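Local coordinates for alanine racemase (Corynebacterium glutamicum, PDB 2DY3), which belongs to the alanine racemase family, binds pyridoxal-5'-phosphate and joins a TIM-barrel N-terminal domain to a separate C-terminal domain, at residues F88-I101 with A108-K122. Numbering follows the deposited sequence.
Sequences FRAAIDRNIDLAVI and ALIETDAEHIRVSIK
With CG beside the backbone N (chi1 -81°) and a bend further out at chi3 (60°), the Arg-118 side chain curls back across the carboxylate of Asp-97, the residue beside it on the neighbouring parallel strand. NE meets the syn side of Asp-97 OD2, NE to OD2 2.8 Å, while the bond from NH2 to OD1 is weak. Because the two planes stand 53° apart, this salt bridge is a skewed grip rather than a flat, fork-like pairing. Glu-76 offers NH2 a second carboxylate, so the arginine probably balances acids from two strands.

The backbone pairing of these two inner strands is regular. Arg-118 O takes Leu-98 N, Leu-98 O takes Ser-120 N, Ser-120 O takes Val-100 N (2.8 Å), and Val-100 O takes Lys-122 N. Before the strands pair, a water donates to both Ile-92 O and His-116 O.

On the face that carries Leu-98 and Val-100, Leu-109 from helix 103-110 sends its two methyls to different strand residues: CD2 to Leu-98 CD1 (3.8 Å) and CD1 to Val-100 CG2. CD2 also reaches Phe-88, whose ring edge receives Thr-112 OG1, 3.2 Å from CE1; that hydroxyl donates to Ala-108 O. Ile-92 packs obliquely on Ile-117, and Ala-114 CB lies over the centre of one face of the Arg-89 guanidinium, which Asp-93 OD1 holds at its edge.

The contact thus joins a beta-alpha-beta crossover of the TIM barrel (97-100, 103-110, 117-122) to the preceding helix 88-92: backbone bonds set the strand register, apolar side chains pack both helices, and paired charges, possibly strengthened by partial burial, tie the strands together near their N-terminal ends.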
# COMPACT_ATOMS: atom_id res chain seq x y z
N PHE B 88 -23.59 -11.70 -0.11
CA PHE B 88 -24.15 -10.53 0.54
C PHE B 88 -25.11 -10.95 1.64
O PHE B 88 -25.35 -10.19 2.59
CB PHE B 88 -24.84 -9.62 -0.48
CG PHE B 88 -26.00 -10.27 -1.18
CD1 PHE B 88 -27.27 -10.21 -0.64
CD2 PHE B 88 -25.83 -10.91 -2.40
CE1 PHE B 88 -28.35 -10.79 -1.29
CE2 PHE B 88 -26.90 -11.49 -3.05
CZ PHE B 88 -28.16 -11.43 -2.49
N ARG B 89 -25.66 -12.15 1.52
CA ARG B 89 -26.59 -12.69 2.52
C ARG B 89 -25.88 -12.75 3.86
O ARG B 89 -26.50 -12.54 4.91
CB ARG B 89 -27.06 -14.09 2.11
CG ARG B 89 -27.89 -14.81 3.19
CD ARG B 89 -29.09 -13.99 3.63
NE ARG B 89 -29.77 -14.57 4.78
CZ ARG B 89 -30.64 -15.58 4.71
NH1 ARG B 89 -30.96 -16.11 3.53
NH2 ARG B 89 -31.20 -16.05 5.82
N ALA B 90 -24.59 -13.03 3.83
CA ALA B 90 -23.78 -13.10 5.04
C ALA B 90 -23.79 -11.75 5.75
O ALA B 90 -23.73 -11.68 6.97
CB ALA B 90 -22.35 -13.51 4.70
N ALA B 91 -23.85 -10.68 4.97
CA ALA B 91 -23.86 -9.33 5.53
C ALA B 91 -25.23 -9.06 6.14
O ALA B 91 -25.33 -8.55 7.26
CB ALA B 91 -23.54 -8.31 4.45
N ILE B 92 -26.27 -9.39 5.38
CA ILE B 92 -27.64 -9.21 5.86
C ILE B 92 -27.79 -9.88 7.22
O ILE B 92 -28.37 -9.31 8.14
CB ILE B 92 -28.66 -9.83 4.89
CG1 ILE B 92 -28.61 -9.12 3.54
CG2 ILE B 92 -30.06 -9.71 5.49
CD1 ILE B 92 -29.53 -9.72 2.49
N ASP B 93 -27.26 -11.10 7.34
CA ASP B 93 -27.33 -11.86 8.58
C ASP B 93 -26.65 -11.14 9.74
O ASP B 93 -26.96 -11.39 10.91
CB ASP B 93 -26.68 -13.24 8.42
CG ASP B 93 -27.40 -14.12 7.42
OD1 ASP B 93 -28.62 -13.96 7.25
OD2 ASP B 93 -26.73 -15.00 6.83
N ARG B 94 -25.71 -10.25 9.41
CA ARG B 94 -24.97 -9.50 10.42
C ARG B 94 -25.53 -8.08 10.60
O ARG B 94 -24.84 -7.19 11.11
CB ARG B 94 -23.49 -9.44 10.03
CG ARG B 94 -22.84 -10.82 9.91
CD ARG B 94 -21.87 -11.07 11.04
NE ARG B 94 -20.52 -10.64 10.69
CZ ARG B 94 -19.56 -10.38 11.57
NH1 ARG B 94 -19.78 -10.50 12.88
NH2 ARG B 94 -18.36 -10.03 11.14
N ASN B 95 -26.77 -7.89 10.19
CA ASN B 95 -27.43 -6.59 10.31
C ASN B 95 -26.66 -5.47 9.62
O ASN B 95 -26.49 -4.38 10.16
CB ASN B 95 -27.66 -6.24 11.79
CG ASN B 95 -28.44 -4.94 11.97
OD1 ASN B 95 -29.43 -4.70 11.28
ND2 ASN B 95 -27.99 -4.11 12.90
N ILE B 96 -26.17 -5.76 8.42
CA ILE B 96 -25.44 -4.78 7.64
C ILE B 96 -26.36 -4.25 6.55
O ILE B 96 -26.95 -5.03 5.80
CB ILE B 96 -24.18 -5.40 6.98
CG1 ILE B 96 -23.16 -5.78 8.07
CG2 ILE B 96 -23.57 -4.42 5.98
CD1 ILE B 96 -22.01 -6.63 7.57
N ASP B 97 -26.53 -2.93 6.49
CA ASP B 97 -27.37 -2.34 5.46
C ASP B 97 -26.64 -2.41 4.13
O ASP B 97 -25.43 -2.18 4.06
CB ASP B 97 -27.68 -0.87 5.78
CG ASP B 97 -28.56 -0.70 7.01
OD1 ASP B 97 -29.14 0.39 7.16
OD2 ASP B 97 -28.67 -1.64 7.82
N LEU B 98 -27.37 -2.73 3.06
CA LEU B 98 -26.78 -2.83 1.74
C LEU B 98 -27.36 -1.77 0.83
O LEU B 98 -28.57 -1.54 0.83
CB LEU B 98 -27.05 -4.21 1.12
CG LEU B 98 -26.42 -5.43 1.79
CD1 LEU B 98 -26.91 -6.69 1.09
CD2 LEU B 98 -24.90 -5.32 1.74
N ALA B 99 -26.50 -1.12 0.05
CA ALA B 99 -26.96 -0.11 -0.88
C ALA B 99 -27.46 -0.78 -2.16
O ALA B 99 -26.87 -1.77 -2.62
CB ALA B 99 -25.82 0.85 -1.23
N VAL B 100 -28.54 -0.27 -2.72
CA VAL B 100 -29.06 -0.78 -3.98
C VAL B 100 -28.36 0.10 -5.01
O VAL B 100 -28.70 1.28 -5.14
CB VAL B 100 -30.59 -0.59 -4.09
CG1 VAL B 100 -31.11 -1.27 -5.35
CG2 VAL B 100 -31.28 -1.15 -2.86
N ILE B 101 -27.40 -0.45 -5.75
CA ILE B 101 -26.66 0.35 -6.72
C ILE B 101 -27.01 0.11 -8.19
O ILE B 101 -26.55 0.83 -9.07
CB ILE B 101 -25.12 0.18 -6.53
CG1 ILE B 101 -24.67 -1.19 -7.04
CG2 ILE B 101 -24.76 0.32 -5.05
CD1 ILE B 101 -23.17 -1.37 -7.01
N ALA B 108 -31.60 -9.13 -6.71
CA ALA B 108 -30.98 -10.13 -5.85
C ALA B 108 -31.50 -10.02 -4.42
O ALA B 108 -31.64 -11.03 -3.72
CB ALA B 108 -29.46 -9.98 -5.87
N LEU B 109 -31.78 -8.80 -3.98
CA LEU B 109 -32.27 -8.57 -2.62
C LEU B 109 -33.71 -9.02 -2.46
O LEU B 109 -34.06 -9.67 -1.48
CB LEU B 109 -32.14 -7.09 -2.26
CG LEU B 109 -30.68 -6.62 -2.14
CD1 LEU B 109 -30.63 -5.11 -2.07
CD2 LEU B 109 -30.06 -7.24 -0.90
N ILE B 110 -34.55 -8.66 -3.43
CA ILE B 110 -35.96 -9.03 -3.40
C ILE B 110 -36.13 -10.54 -3.45
O ILE B 110 -37.04 -11.10 -2.84
CB ILE B 110 -36.72 -8.42 -4.59
CG1 ILE B 110 -36.81 -6.90 -4.42
CG2 ILE B 110 -38.11 -9.01 -4.69
CD1 ILE B 110 -37.35 -6.18 -5.64
N GLU B 111 -35.23 -11.21 -4.17
CA GLU B 111 -35.31 -12.65 -4.29
C GLU B 111 -34.60 -13.38 -3.15
O GLU B 111 -34.48 -14.61 -3.18
CB GLU B 111 -34.75 -13.09 -5.65
CG GLU B 111 -35.60 -12.61 -6.82
CD GLU B 111 -34.98 -12.92 -8.17
OE1 GLU B 111 -35.62 -12.63 -9.20
OE2 GLU B 111 -33.85 -13.45 -8.20
N THR B 112 -34.14 -12.62 -2.16
CA THR B 112 -33.46 -13.21 -1.00
C THR B 112 -34.47 -13.48 0.11
O THR B 112 -35.21 -12.58 0.52
CB THR B 112 -32.39 -12.27 -0.42
OG1 THR B 112 -31.30 -12.15 -1.33
CG2 THR B 112 -31.89 -12.82 0.91
N ASP B 113 -34.49 -14.71 0.60
CA ASP B 113 -35.43 -15.08 1.66
C ASP B 113 -34.84 -14.87 3.05
O ASP B 113 -34.31 -15.80 3.66
CB ASP B 113 -35.88 -16.54 1.50
CG ASP B 113 -36.90 -16.95 2.56
OD1 ASP B 113 -37.25 -16.11 3.42
OD2 ASP B 113 -37.36 -18.11 2.52
N ALA B 114 -34.93 -13.64 3.52
CA ALA B 114 -34.45 -13.25 4.84
C ALA B 114 -35.59 -12.45 5.46
O ALA B 114 -36.34 -11.78 4.74
CB ALA B 114 -33.21 -12.38 4.72
N GLU B 115 -35.72 -12.52 6.77
CA GLU B 115 -36.79 -11.84 7.50
C GLU B 115 -36.96 -10.35 7.21
O GLU B 115 -38.00 -9.93 6.70
CB GLU B 115 -36.60 -12.05 9.01
CG GLU B 115 -35.17 -11.84 9.49
CD GLU B 115 -34.99 -12.14 10.97
OE1 GLU B 115 -35.54 -11.39 11.80
OE2 GLU B 115 -34.29 -13.12 11.29
N HIS B 116 -35.95 -9.55 7.53
CA HIS B 116 -36.03 -8.10 7.32
C HIS B 116 -34.72 -7.52 6.82
O HIS B 116 -33.77 -7.36 7.58
CB HIS B 116 -36.46 -7.43 8.62
CG HIS B 116 -36.42 -5.94 8.59
ND1 HIS B 116 -35.24 -5.23 8.61
CD2 HIS B 116 -37.41 -5.02 8.54
CE1 HIS B 116 -35.51 -3.94 8.59
NE2 HIS B 116 -36.82 -3.78 8.54
N ILE B 117 -34.68 -7.18 5.53
CA ILE B 117 -33.48 -6.64 4.90
C ILE B 117 -33.45 -5.11 4.79
O ILE B 117 -34.27 -4.52 4.10
CB ILE B 117 -33.31 -7.25 3.48
CG1 ILE B 117 -33.29 -8.77 3.58
CG2 ILE B 117 -32.04 -6.73 2.83
CD1 ILE B 117 -33.47 -9.47 2.24
N ARG B 118 -32.49 -4.49 5.48
CA ARG B 118 -32.35 -3.03 5.44
C ARG B 118 -31.50 -2.64 4.23
O ARG B 118 -30.38 -3.11 4.05
CB ARG B 118 -31.67 -2.52 6.72
CG ARG B 118 -32.62 -2.38 7.93
CD ARG B 118 -31.86 -2.16 9.23
NE ARG B 118 -31.04 -0.94 9.21
CZ ARG B 118 -31.52 0.29 9.39
NH1 ARG B 118 -32.81 0.48 9.61
NH2 ARG B 118 -30.70 1.33 9.33
N VAL B 119 -32.05 -1.77 3.39
CA VAL B 119 -31.34 -1.30 2.21
C VAL B 119 -31.41 0.21 2.08
O VAL B 119 -32.30 0.87 2.63
CB VAL B 119 -31.93 -1.92 0.90
CG1 VAL B 119 -31.86 -3.43 0.95
CG2 VAL B 119 -33.35 -1.45 0.69
N SER B 120 -30.45 0.77 1.35
CA SER B 120 -30.41 2.20 1.10
C SER B 120 -30.18 2.32 -0.40
O SER B 120 -29.26 1.71 -0.94
CB SER B 120 -29.26 2.85 1.88
OG SER B 120 -29.20 4.24 1.59
N ILE B 121 -31.03 3.07 -1.08
CA ILE B 121 -30.89 3.19 -2.52
C ILE B 121 -29.83 4.20 -2.92
O ILE B 121 -29.93 5.38 -2.59
CB ILE B 121 -32.22 3.62 -3.19
CG1 ILE B 121 -33.37 2.74 -2.70
CG2 ILE B 121 -32.09 3.46 -4.70
CD1 ILE B 121 -34.73 3.20 -3.21
N LYS B 122 -28.79 3.72 -3.61
CA LYS B 122 -27.74 4.60 -4.08
C LYS B 122 -28.26 5.20 -5.38
O LYS B 122 -28.58 4.48 -6.32
CB LYS B 122 -26.44 3.83 -4.34
CG LYS B 122 -25.35 4.70 -4.94
CD LYS B 122 -24.02 3.96 -5.01
CE LYS B 122 -23.00 4.75 -5.83
NZ LYS B 122 -22.72 6.07 -5.23
O HOH W 1 -31.22 -8.49 8.51
O HOH W 2 -29.08 -5.52 4.60